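Local coordinates for protein succinate dehydrogenase subunit A (Mycolicibacterium smegmatis MC2 51, PDB 6LUM) that probably oxidises succinate to fumarate as the FAD-bearing flavoprotein subunit of the respiratory succinate dehydrogenase complex, at residues P39-G45 / L144-Y148; L34-Y38 / T218-D222. All blocks are in the same frame, centred on the assembly; numbering follows the deposited sequence.

Interaction 1. Residues P39-G45 / L144-Y148; sequences PTRSHTG and LQTLY. With FAD (flavin-adenine dinucleotide), chain Y.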
ATOM      1  N   PRO D  39      15.192  -8.831  23.072  1.00  5.45           N
ATOM      2  CA  PRO D  39      16.369  -8.429  22.301  1.00  5.45           C
ATOM      3  C   PRO D  39      17.109  -7.240  22.867  1.00  5.45           C
ATOM      4  O   PRO D  39      18.338  -7.217  22.823  1.00  5.45           O
ATOM      5  CB  PRO D  39      15.773  -8.123  20.932  1.00  5.45           C
ATOM      6  CG  PRO D  39      14.641  -8.997  20.847  1.00  5.45           C
ATOM      7  CD  PRO D  39      14.049  -9.097  22.194  1.00  5.45           C
ATOM      8  N   THR D  40      16.404  -6.265  23.423  1.00  8.43           N
ATOM      9  CA  THR D  40      17.003  -5.027  23.892  1.00  8.43           C
ATOM     10  C   THR D  40      17.469  -5.089  25.334  1.00  8.43           C
ATOM     11  O   THR D  40      17.968  -4.090  25.847  1.00  8.43           O
ATOM     12  CB  THR D  40      16.012  -3.885  23.725  1.00  8.43           C
ATOM     13  OG1 THR D  40      14.705  -4.339  24.081  1.00  8.43           O
ATOM     14  CG2 THR D  40      15.996  -3.427  22.292  1.00  8.43           C
ATOM     15  N   ARG D  41      17.333  -6.227  25.994  1.00 24.51           N
ATOM     16  CA  ARG D  41      17.788  -6.400  27.360  1.00 24.51           C
ATOM     17  C   ARG D  41      19.210  -6.913  27.432  1.00 24.51           C
ATOM     18  O   ARG D  41      19.657  -7.306  28.511  1.00 24.51           O
ATOM     19  CB  ARG D  41      16.869  -7.366  28.089  1.00 24.51           C
ATOM     20  CG  ARG D  41      15.814  -6.745  28.939  1.00 24.51           C
ATOM     21  CD  ARG D  41      15.043  -5.738  28.190  1.00 24.51           C
ATOM     22  NE  ARG D  41      13.669  -5.653  28.637  1.00 24.51           N
ATOM     23  CZ  ARG D  41      12.925  -4.574  28.487  1.00 24.51           C
ATOM     24  NH1 ARG D  41      13.436  -3.510  27.919  1.00 24.51           N
ATOM     25  NH2 ARG D  41      11.679  -4.559  28.905  1.00 24.51           N
ATOM     26  N   SER D  42      19.927  -6.919  26.318  1.00 13.11           N
ATOM     27  CA  SER D  42      21.190  -7.621  26.180  1.00 13.11           C
ATOM     28  C   SER D  42      22.357  -6.761  26.622  1.00 13.11           C
ATOM     29  O   SER D  42      22.310  -5.537  26.587  1.00 13.11           O
ATOM     30  CB  SER D  42      21.390  -8.050  24.743  1.00 13.11           C
ATOM     31  OG  SER D  42      20.214  -8.641  24.253  1.00 13.11           O
ATOM     32  N   HIS D  43      23.393  -7.448  27.093  1.00 24.51           N
ATOM     33  CA  HIS D  43      24.605  -6.822  27.605  1.00 24.51           C
ATOM     34  C   HIS D  43      25.151  -5.717  26.714  1.00 24.51           C
ATOM     35  O   HIS D  43      25.682  -4.724  27.211  1.00 24.51           O
ATOM     36  CB  HIS D  43      25.687  -7.881  27.839  1.00 24.51           C
ATOM     37  CG  HIS D  43      26.692  -7.497  28.881  1.00 24.51           C
ATOM     38  ND1 HIS D  43      26.367  -6.740  29.986  1.00 24.51           N
ATOM     39  CD2 HIS D  43      28.015  -7.768  28.987  1.00 24.51           C
ATOM     40  CE1 HIS D  43      27.446  -6.561  30.727  1.00 24.51           C
ATOM     41  NE2 HIS D  43      28.460  -7.174  30.142  1.00 24.51           N
ATOM     42  N   THR D  44      25.025  -5.881  25.402  1.00 11.12           N
ATOM     43  CA  THR D  44      25.547  -4.866  24.498  1.00 11.12           C
ATOM     44  C   THR D  44      25.081  -3.487  24.919  1.00 11.12           C
ATOM     45  O   THR D  44      25.864  -2.537  24.930  1.00 11.12           O
ATOM     46  CB  THR D  44      25.109  -5.150  23.069  1.00 11.12           C
ATOM     47  OG1 THR D  44      25.536  -6.454  22.699  1.00 11.12           O
ATOM     48  CG2 THR D  44      25.720  -4.169  22.133  1.00 11.12           C
ATOM     49  N   GLY D  45      23.816  -3.368  25.309  1.00  6.47           N
ATOM     50  CA  GLY D  45      23.285  -2.097  25.743  1.00  6.47           C
ATOM     51  C   GLY D  45      23.969  -1.515  26.952  1.00  6.47           C
ATOM     52  O   GLY D  45      23.728  -0.349  27.272  1.00  6.47           O
ATOM     53  N   LEU D 144      22.238  -1.194  19.842  1.00  7.38           N
ATOM     54  CA  LEU D 144      21.219  -2.212  20.067  1.00  7.38           C
ATOM     55  C   LEU D 144      19.851  -1.747  19.598  1.00  7.38           C
ATOM     56  O   LEU D 144      19.113  -2.511  18.970  1.00  7.38           O
ATOM     57  CB  LEU D 144      21.186  -2.568  21.545  1.00  7.38           C
ATOM     58  CG  LEU D 144      20.690  -3.919  22.031  1.00  7.38           C
ATOM     59  CD1 LEU D 144      21.406  -5.017  21.345  1.00  7.38           C
ATOM     60  CD2 LEU D 144      20.948  -3.983  23.493  1.00  7.38           C
ATOM     61  N   GLN D 145      19.485  -0.501  19.892  1.00  4.35           N
ATOM     62  CA  GLN D 145      18.201   0.007  19.430  1.00  4.35           C
ATOM     63  C   GLN D 145      18.136   0.050  17.917  1.00  4.35           C
ATOM     64  O   GLN D 145      17.105  -0.270  17.332  1.00  4.35           O
ATOM     65  CB  GLN D 145      17.940   1.390  20.002  1.00  4.35           C
ATOM     66  CG  GLN D 145      17.734   1.421  21.484  1.00  4.35           C
ATOM     67  CD  GLN D 145      16.358   0.984  21.898  1.00  4.35           C
ATOM     68  OE1 GLN D 145      15.386   1.201  21.184  1.00  4.35           O
ATOM     69  NE2 GLN D 145      16.264   0.362  23.065  1.00  4.35           N
ATOM     70  N   THR D 146      19.223   0.447  17.261  1.00  7.36           N
ATOM     71  CA  THR D 146      19.226   0.523  15.804  1.00  7.36           C
ATOM     72  C   THR D 146      19.073  -0.853  15.179  1.00  7.36           C
ATOM     73  O   THR D 146      18.285  -1.041  14.243  1.00  7.36           O
ATOM     74  CB  THR D 146      20.509   1.178  15.334  1.00  7.36           C
ATOM     75  OG1 THR D 146      20.574   2.501  15.864  1.00  7.36           O
ATOM     76  CG2 THR D 146      20.536   1.235  13.851  1.00  7.36           C
ATOM     77  N   LEU D 147      19.814  -1.833  15.690  1.00  6.98           N
ATOM     78  CA  LEU D 147      19.703  -3.182  15.158  1.00  6.98           C
ATOM     79  C   LEU D 147      18.317  -3.756  15.403  1.00  6.98           C
ATOM     80  O   LEU D 147      17.763  -4.442  14.540  1.00  6.98           O
ATOM     81  CB  LEU D 147      20.780  -4.064  15.769  1.00  6.98           C
ATOM     82  CG  LEU D 147      22.182  -3.595  15.413  1.00  6.98           C
ATOM     83  CD1 LEU D 147      23.207  -4.345  16.199  1.00  6.98           C
ATOM     84  CD2 LEU D 147      22.416  -3.773  13.949  1.00  6.98           C
ATOM     85  N   TYR D 148      17.720  -3.458  16.557  1.00  7.10           N
ATOM     86  CA  TYR D 148      16.387  -3.976  16.834  1.00  7.10           C
ATOM     87  C   TYR D 148      15.338  -3.306  15.967  1.00  7.10           C
ATOM     88  O   TYR D 148      14.402  -3.959  15.505  1.00  7.10           O
ATOM     89  CB  TYR D 148      16.043  -3.799  18.304  1.00  7.10           C
ATOM     90  CG  TYR D 148      14.691  -4.340  18.651  1.00  7.10           C
ATOM     91  CD1 TYR D 148      14.334  -5.625  18.304  1.00  7.10           C
ATOM     92  CD2 TYR D 148      13.768  -3.568  19.316  1.00  7.10           C
ATOM     93  CE1 TYR D 148      13.108  -6.120  18.610  1.00  7.10           C
ATOM     94  CE2 TYR D 148      12.536  -4.058  19.622  1.00  7.10           C
ATOM     95  CZ  TYR D 148      12.212  -5.332  19.266  1.00  7.10           C
ATOM     96  OH  TYR D 148      10.977  -5.823  19.578  1.00  7.10           O
TER
HETATM   97  PA  FAD Y 700      25.590 -10.033  24.333  1.00 47.92           P
HETATM   98  O1A FAD Y 700      25.149  -8.662  23.883  1.00 60.35           O
HETATM   99  O2A FAD Y 700      26.604 -10.173  25.443  1.00 49.78           O
HETATM  100  O5B FAD Y 700      24.280 -10.875  24.741  1.00 56.78           O
HETATM  101  C5B FAD Y 700      24.121 -12.226  24.313  1.00 44.11           C
HETATM  102  C4B FAD Y 700      22.718 -12.419  23.755  1.00 52.81           C
HETATM  103  O4B FAD Y 700      22.523 -13.788  23.391  1.00 51.81           O
HETATM  104  C3B FAD Y 700      21.659 -12.053  24.784  1.00 50.05           C
HETATM  105  O3B FAD Y 700      20.923 -10.908  24.333  1.00 55.52           O
HETATM  106  C2B FAD Y 700      20.785 -13.288  24.950  1.00 47.82           C
HETATM  107  O2B FAD Y 700      19.409 -13.044  24.629  1.00 66.09           O
HETATM  108  C1B FAD Y 700      21.352 -14.338  24.005  1.00 53.66           C
HETATM  109  N9A FAD Y 700      21.706 -15.561  24.767  1.00 52.69           N
HETATM  110  C8A FAD Y 700      22.763 -15.698  25.592  1.00 42.11           C
HETATM  111  N7A FAD Y 700      22.802 -16.942  26.134  1.00 48.96           N
HETATM  112  C5A FAD Y 700      21.748 -17.627  25.651  1.00 47.12           C
HETATM  113  C6A FAD Y 700      21.196 -18.993  25.815  1.00 47.41           C
HETATM  114  N6A FAD Y 700      21.795 -19.899  26.624  1.00 50.65           N
HETATM  115  N1A FAD Y 700      20.074 -19.303  25.127  1.00 47.33           N
HETATM  116  C2A FAD Y 700      19.469 -18.413  24.320  1.00 51.28           C
HETATM  117  N3A FAD Y 700      19.914 -17.158  24.125  1.00 51.84           N
HETATM  118  C4A FAD Y 700      21.030 -16.712  24.752  1.00 48.04           C
HETATM  119  N1  FAD Y 700      32.746  -3.259  24.472  1.00 62.94           N
HETATM  120  C2  FAD Y 700      33.178  -2.175  23.778  1.00 63.04           C
HETATM  121  O2  FAD Y 700      33.677  -2.349  22.645  1.00 56.25           O
HETATM  122  N3  FAD Y 700      33.091  -0.922  24.259  1.00 65.67           N
HETATM  123  C4  FAD Y 700      32.569  -0.653  25.463  1.00 65.21           C
HETATM  124  O4  FAD Y 700      32.503   0.523  25.883  1.00 66.69           O
HETATM  125  C4X FAD Y 700      32.074  -1.782  26.286  1.00 60.33           C
HETATM  126  N5  FAD Y 700      31.534  -1.596  27.511  1.00 60.90           N
HETATM  127  C5X FAD Y 700      31.091  -2.647  28.239  1.00 55.02           C
HETATM  128  C6  FAD Y 700      30.539  -2.431  29.496  1.00 53.65           C
HETATM  129  C7  FAD Y 700      30.081  -3.506  30.250  1.00 50.56           C
HETATM  130  C7M FAD Y 700      29.484  -3.268  31.613  1.00 49.65           C
HETATM  131  C8  FAD Y 700      30.180  -4.889  29.714  1.00 47.62           C
HETATM  132  C8M FAD Y 700      29.682  -6.050  30.533  1.00 42.14           C
HETATM  133  C9  FAD Y 700      30.731  -5.110  28.457  1.00 49.32           C
HETATM  134  C9A FAD Y 700      31.188  -4.036  27.703  1.00 54.45           C
HETATM  135  N10 FAD Y 700      31.748  -4.251  26.428  1.00 55.67           N
HETATM  136  C10 FAD Y 700      32.199  -3.136  25.699  1.00 57.06           C
HETATM  137  C1' FAD Y 700      31.857  -5.604  25.876  1.00 52.27           C
HETATM  138  C2' FAD Y 700      30.982  -5.719  24.633  1.00 57.37           C
HETATM  139  O2' FAD Y 700      29.710  -5.111  24.886  1.00 60.89           O
HETATM  140  C3' FAD Y 700      30.778  -7.177  24.241  1.00 54.68           C
HETATM  141  O3' FAD Y 700      31.915  -7.636  23.499  1.00 59.71           O
HETATM  142  C4' FAD Y 700      29.520  -7.345  23.397  1.00 52.15           C
HETATM  143  O4' FAD Y 700      28.452  -6.590  23.982  1.00 56.02           O
HETATM  144  C5' FAD Y 700      29.114  -8.811  23.303  1.00 53.37           C
HETATM  145  O5' FAD Y 700      27.741  -8.902  22.925  1.00 50.83           O
HETATM  146  P   FAD Y 700      27.211 -10.152  22.059  1.00 52.77           P
HETATM  147  O1P FAD Y 700      26.470  -9.613  20.858  1.00 55.36           O
HETATM  148  O2P FAD Y 700      28.358 -11.115  21.867  1.00 55.97           O
HETATM  149  O3P FAD Y 700      26.139 -10.834  23.048  1.00 53.35           O
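Thr44 OG1 is gripped by three groups: it donates to FAD O1A, accepts from the cofactor's O4' hydroxyl, and accepts from Gly16 N on the dinucleotide-binding turn. Thr44 OG1 lies 2.5 Å from FAD O1A. Thr44 N also donates to that phosphate oxygen, on a less direct line with an N-H...O angle of 138°. The carbon side of the same residue meets the helix, with Thr44 CB 4.1 Å from Leu144 CD1. With CG anti to the backbone N (chi1 -155°), Leu144 projects its isobutyl group into the loop. Its other methyl, Leu144 CD2, rests on the backbone turn closed by the Gly45 N to Ser42 O hydrogen bond, 3.4 Å from Gly45 N. Cutting Leu144 back to an alanine is likely to open a gap beside Thr44 CB and deprive that turn of its apolar neighbour.

Helix 139-153 packs, through Leu144, Gln145 and Tyr148, on the loop that carries the covalent flavin, a hallmark of succinate dehydrogenase and fumarate reductase flavoproteins. The bond joins His43 NE2 to FAD C8M (1.7 Å); the methyl carbon lies at the edge of the imidazole, near its plane.

Further along the helix, the Tyr148 ring receives two aliphatic groups obliquely: Thr40 CG2 approaches Tyr148 CD2 (3.7 Å), and Pro39 CB approaches Tyr148 CD1 (3.9 Å). Thr40 CG2 also touches the amide end of Gln145, the two side chains crossing at about a right angle. Subunit B packs beyond them, with its Cys174 on Gln145 and its Arg141 on Tyr148.

Interaction 2. Residues L34-Y38 / T218-D222; sequences LTKLY and TLTGD. With FAD (flavin-adenine dinucleotide), chain Y.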
ATOM      1  N   LEU D  34      16.496 -16.904  18.683  1.00  3.99           N
ATOM      2  CA  LEU D  34      16.138 -17.333  20.025  1.00  3.99           C
ATOM      3  C   LEU D  34      16.858 -16.460  21.032  1.00  3.99           C
ATOM      4  O   LEU D  34      18.032 -16.140  20.851  1.00  3.99           O
ATOM      5  CB  LEU D  34      16.515 -18.787  20.289  1.00  3.99           C
ATOM      6  CG  LEU D  34      16.216 -19.870  19.270  1.00  3.99           C
ATOM      7  CD1 LEU D  34      16.395 -21.199  19.929  1.00  3.99           C
ATOM      8  CD2 LEU D  34      14.836 -19.724  18.759  1.00  3.99           C
ATOM      9  N   THR D  35      16.167 -16.093  22.098  1.00  6.40           N
ATOM     10  CA  THR D  35      16.738 -15.206  23.091  1.00  6.40           C
ATOM     11  C   THR D  35      16.290 -15.695  24.456  1.00  6.40           C
ATOM     12  O   THR D  35      15.149 -16.122  24.607  1.00  6.40           O
ATOM     13  CB  THR D  35      16.260 -13.775  22.878  1.00  6.40           C
ATOM     14  OG1 THR D  35      16.164 -13.502  21.484  1.00  6.40           O
ATOM     15  CG2 THR D  35      17.269 -12.828  23.418  1.00  6.40           C
ATOM     16  N   LYS D  36      17.170 -15.653  25.445  1.00 11.20           N
ATOM     17  CA  LYS D  36      16.707 -15.882  26.803  1.00 11.20           C
ATOM     18  C   LYS D  36      16.173 -14.611  27.432  1.00 11.20           C
ATOM     19  O   LYS D  36      15.602 -14.663  28.522  1.00 11.20           O
ATOM     20  CB  LYS D  36      17.824 -16.453  27.664  1.00 11.20           C
ATOM     21  CG  LYS D  36      18.778 -15.428  28.138  1.00 11.20           C
ATOM     22  CD  LYS D  36      20.054 -16.022  28.630  1.00 11.20           C
ATOM     23  CE  LYS D  36      19.902 -16.648  29.958  1.00 11.20           C
ATOM     24  NZ  LYS D  36      21.212 -17.138  30.433  1.00 11.20           N
ATOM     25  N   LEU D  37      16.331 -13.480  26.758  1.00  7.10           N
ATOM     26  CA  LEU D  37      15.868 -12.183  27.213  1.00  7.10           C
ATOM     27  C   LEU D  37      14.989 -11.602  26.127  1.00  7.10           C
ATOM     28  O   LEU D  37      14.616 -12.279  25.177  1.00  7.10           O
ATOM     29  CB  LEU D  37      17.031 -11.229  27.490  1.00  7.10           C
ATOM     30  CG  LEU D  37      18.130 -11.669  28.442  1.00  7.10           C
ATOM     31  CD1 LEU D  37      19.392 -10.956  28.120  1.00  7.10           C
ATOM     32  CD2 LEU D  37      17.730 -11.381  29.847  1.00  7.10           C
ATOM     33  N   TYR D  38      14.646 -10.346  26.274  1.00  5.74           N
ATOM     34  CA  TYR D  38      14.127  -9.626  25.136  1.00  5.74           C
ATOM     35  C   TYR D  38      15.303  -9.021  24.382  1.00  5.74           C
ATOM     36  O   TYR D  38      16.345  -8.770  24.980  1.00  5.74           O
ATOM     37  CB  TYR D  38      13.140  -8.560  25.581  1.00  5.74           C
ATOM     38  CG  TYR D  38      11.769  -9.139  25.767  1.00  5.74           C
ATOM     39  CD1 TYR D  38      11.455  -9.865  26.891  1.00  5.74           C
ATOM     40  CD2 TYR D  38      10.806  -9.006  24.795  1.00  5.74           C
ATOM     41  CE1 TYR D  38      10.217 -10.417  27.049  1.00  5.74           C
ATOM     42  CE2 TYR D  38       9.566  -9.554  24.948  1.00  5.74           C
ATOM     43  CZ  TYR D  38       9.278 -10.258  26.077  1.00  5.74           C
ATOM     44  OH  TYR D  38       8.034 -10.804  26.232  1.00  5.74           O
ATOM     45  N   THR D 218      22.809 -12.487  33.670  1.00  3.74           N
ATOM     46  CA  THR D 218      22.402 -13.493  32.710  1.00  3.74           C
ATOM     47  C   THR D 218      23.533 -13.913  31.789  1.00  3.74           C
ATOM     48  O   THR D 218      23.288 -14.626  30.818  1.00  3.74           O
ATOM     49  CB  THR D 218      21.238 -12.964  31.887  1.00  3.74           C
ATOM     50  OG1 THR D 218      21.649 -11.778  31.210  1.00  3.74           O
ATOM     51  CG2 THR D 218      20.093 -12.621  32.783  1.00  3.74           C
ATOM     52  N   LEU D 219      24.759 -13.470  32.052  1.00 10.63           N
ATOM     53  CA  LEU D 219      25.921 -13.881  31.273  1.00 10.63           C
ATOM     54  C   LEU D 219      26.625 -14.994  32.030  1.00 10.63           C
ATOM     55  O   LEU D 219      27.635 -14.788  32.696  1.00 10.63           O
ATOM     56  CB  LEU D 219      26.857 -12.716  31.019  1.00 10.63           C
ATOM     57  CG  LEU D 219      26.399 -11.659  30.034  1.00 10.63           C
ATOM     58  CD1 LEU D 219      27.569 -10.810  29.687  1.00 10.63           C
ATOM     59  CD2 LEU D 219      25.808 -12.292  28.810  1.00 10.63           C
ATOM     60  N   THR D 220      26.072 -16.193  31.921  1.00 14.22           N
ATOM     61  CA  THR D 220      26.684 -17.362  32.532  1.00 14.22           C
ATOM     62  C   THR D 220      27.594 -18.109  31.572  1.00 14.22           C
ATOM     63  O   THR D 220      28.550 -18.751  32.008  1.00 14.22           O
ATOM     64  CB  THR D 220      25.601 -18.302  33.046  1.00 14.22           C
ATOM     65  OG1 THR D 220      24.852 -18.808  31.940  1.00 14.22           O
ATOM     66  CG2 THR D 220      24.668 -17.561  33.970  1.00 14.22           C
ATOM     67  N   GLY D 221      27.312 -18.040  30.279  1.00 15.68           N
ATOM     68  CA  GLY D 221      28.132 -18.666  29.268  1.00 15.68           C
ATOM     69  C   GLY D 221      27.508 -19.971  28.857  1.00 15.68           C
ATOM     70  O   GLY D 221      27.727 -20.997  29.500  1.00 15.68           O
ATOM     71  N   ASP D 222      26.750 -19.956  27.772  1.00 17.19           N
ATOM     72  CA  ASP D 222      25.912 -21.100  27.470  1.00 17.19           C
ATOM     73  C   ASP D 222      26.169 -21.598  26.065  1.00 17.19           C
ATOM     74  O   ASP D 222      26.087 -22.797  25.813  1.00 17.19           O
ATOM     75  CB  ASP D 222      24.449 -20.741  27.637  1.00 17.19           C
ATOM     76  CG  ASP D 222      24.110 -20.344  29.049  1.00 17.19           C
ATOM     77  OD1 ASP D 222      24.839 -20.753  29.973  1.00 17.19           O
ATOM     78  OD2 ASP D 222      23.119 -19.611  29.238  1.00 17.19           O
TER
HETATM   79  PA  FAD Y 700      25.590 -10.033  24.333  1.00 47.92           P
HETATM   80  O1A FAD Y 700      25.149  -8.662  23.883  1.00 60.35           O
HETATM   81  O2A FAD Y 700      26.604 -10.173  25.443  1.00 49.78           O
HETATM   82  O5B FAD Y 700      24.280 -10.875  24.741  1.00 56.78           O
HETATM   83  C5B FAD Y 700      24.121 -12.226  24.313  1.00 44.11           C
HETATM   84  C4B FAD Y 700      22.718 -12.419  23.755  1.00 52.81           C
HETATM   85  O4B FAD Y 700      22.523 -13.788  23.391  1.00 51.81           O
HETATM   86  C3B FAD Y 700      21.659 -12.053  24.784  1.00 50.05           C
HETATM   87  O3B FAD Y 700      20.923 -10.908  24.333  1.00 55.52           O
HETATM   88  C2B FAD Y 700      20.785 -13.288  24.950  1.00 47.82           C
HETATM   89  O2B FAD Y 700      19.409 -13.044  24.629  1.00 66.09           O
HETATM   90  C1B FAD Y 700      21.352 -14.338  24.005  1.00 53.66           C
HETATM   91  N9A FAD Y 700      21.706 -15.561  24.767  1.00 52.69           N
HETATM   92  C8A FAD Y 700      22.763 -15.698  25.592  1.00 42.11           C
HETATM   93  N7A FAD Y 700      22.802 -16.942  26.134  1.00 48.96           N
HETATM   94  C5A FAD Y 700      21.748 -17.627  25.651  1.00 47.12           C
HETATM   95  C6A FAD Y 700      21.196 -18.993  25.815  1.00 47.41           C
HETATM   96  N6A FAD Y 700      21.795 -19.899  26.624  1.00 50.65           N
HETATM   97  N1A FAD Y 700      20.074 -19.303  25.127  1.00 47.33           N
HETATM   98  C2A FAD Y 700      19.469 -18.413  24.320  1.00 51.28           C
HETATM   99  N3A FAD Y 700      19.914 -17.158  24.125  1.00 51.84           N
HETATM  100  C4A FAD Y 700      21.030 -16.712  24.752  1.00 48.04           C
HETATM  101  N1  FAD Y 700      32.746  -3.259  24.472  1.00 62.94           N
HETATM  102  C2  FAD Y 700      33.178  -2.175  23.778  1.00 63.04           C
HETATM  103  O2  FAD Y 700      33.677  -2.349  22.645  1.00 56.25           O
HETATM  104  N3  FAD Y 700      33.091  -0.922  24.259  1.00 65.67           N
HETATM  105  C4  FAD Y 700      32.569  -0.653  25.463  1.00 65.21           C
HETATM  106  O4  FAD Y 700      32.503   0.523  25.883  1.00 66.69           O
HETATM  107  C4X FAD Y 700      32.074  -1.782  26.286  1.00 60.33           C
HETATM  108  N5  FAD Y 700      31.534  -1.596  27.511  1.00 60.90           N
HETATM  109  C5X FAD Y 700      31.091  -2.647  28.239  1.00 55.02           C
HETATM  110  C6  FAD Y 700      30.539  -2.431  29.496  1.00 53.65           C
HETATM  111  C7  FAD Y 700      30.081  -3.506  30.250  1.00 50.56           C
HETATM  112  C7M FAD Y 700      29.484  -3.268  31.613  1.00 49.65           C
HETATM  113  C8  FAD Y 700      30.180  -4.889  29.714  1.00 47.62           C
HETATM  114  C8M FAD Y 700      29.682  -6.050  30.533  1.00 42.14           C
HETATM  115  C9  FAD Y 700      30.731  -5.110  28.457  1.00 49.32           C
HETATM  116  C9A FAD Y 700      31.188  -4.036  27.703  1.00 54.45           C
HETATM  117  N10 FAD Y 700      31.748  -4.251  26.428  1.00 55.67           N
HETATM  118  C10 FAD Y 700      32.199  -3.136  25.699  1.00 57.06           C
HETATM  119  C1' FAD Y 700      31.857  -5.604  25.876  1.00 52.27           C
HETATM  120  C2' FAD Y 700      30.982  -5.719  24.633  1.00 57.37           C
HETATM  121  O2' FAD Y 700      29.710  -5.111  24.886  1.00 60.89           O
HETATM  122  C3' FAD Y 700      30.778  -7.177  24.241  1.00 54.68           C
HETATM  123  O3' FAD Y 700      31.915  -7.636  23.499  1.00 59.71           O
HETATM  124  C4' FAD Y 700      29.520  -7.345  23.397  1.00 52.15           C
HETATM  125  O4' FAD Y 700      28.452  -6.590  23.982  1.00 56.02           O
HETATM  126  C5' FAD Y 700      29.114  -8.811  23.303  1.00 53.37           C
HETATM  127  O5' FAD Y 700      27.741  -8.902  22.925  1.00 50.83           O
HETATM  128  P   FAD Y 700      27.211 -10.152  22.059  1.00 52.77           P
HETATM  129  O1P FAD Y 700      26.470  -9.613  20.858  1.00 55.36           O
HETATM  130  O2P FAD Y 700      28.358 -11.115  21.867  1.00 55.97           O
HETATM  131  O3P FAD Y 700      26.139 -10.834  23.048  1.00 53.35           O
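Lys36 leaves the backbone with CG between its N and carbonyl carbon (chi1 80°), runs extended at chi2 and bends at chi3, which carries NZ to the 218-222 loop; Asp222 turns CG to the side of its own backbone N, anti to its carbonyl carbon, presenting OD2 to the ammonium group. The Lys36 NZ to Asp222 OD2 salt bridge measures 3.3 Å and is weak as a hydrogen bond. A second bond runs from Lys36 NZ to Thr218 O, meeting the carbonyl at a C=O...N angle of 132° and tilted out of its plane. The stronger polar partner of Lys36 is Glu510, outside both segments. Its carboxylate also lies close to that of Asp222, so the ammonium probably offsets repulsion between the two acids.

On the way to these acceptors the lysine chain passes over the adenine: Lys36 CD stands above the ring plane, 3.8 Å from FAD C5A. Asp222 OD2 accepts from the exocyclic amine, FAD N6A, at 2.9 Å with an N-H...O angle of 133°. The purine therefore has a methylene over its face and a carboxylate at its amino group. Strand 31-35, which leads into Lys36, belongs to the parallel sheet of the Rossmann-type FAD-binding domain, beside strand 9-12. In the opposing loop, Gly221 takes a positive phi on the way into Asp222.

Leu37 gives the contact its apolar part. Leu37 CD2 lies 4.0 Å from Thr218 CG2, and Leu37 CD1 approaches Thr218 OG1 (3.9 Å). Beyond this pair lies subunit B, whose Ser76 packs on Leu37 and whose Arg75 packs on Thr218.

In the fold
Interactions 1 and 2 touch different parts of one FAD, the adenine at interaction 2 and the adenosine ribose, phosphate and flavin methyl at interaction 1, with their centres about 13 Å apart. Residues 34-38 run directly into 39-45, so a single stretch of chain passes from the adenine of the cofactor to its pyrophosphate and flavin methyl group. The two contacts also pack on each other: Ser42 CA lies 4.3 Å from Leu37 CD1, and His43 CD2 lies 3.2 Å from Leu219 CD1. Sequence separation differs, with 98 residues between the segments of interaction 1 and 179 between those of interaction 2, all within the same FAD-binding domain.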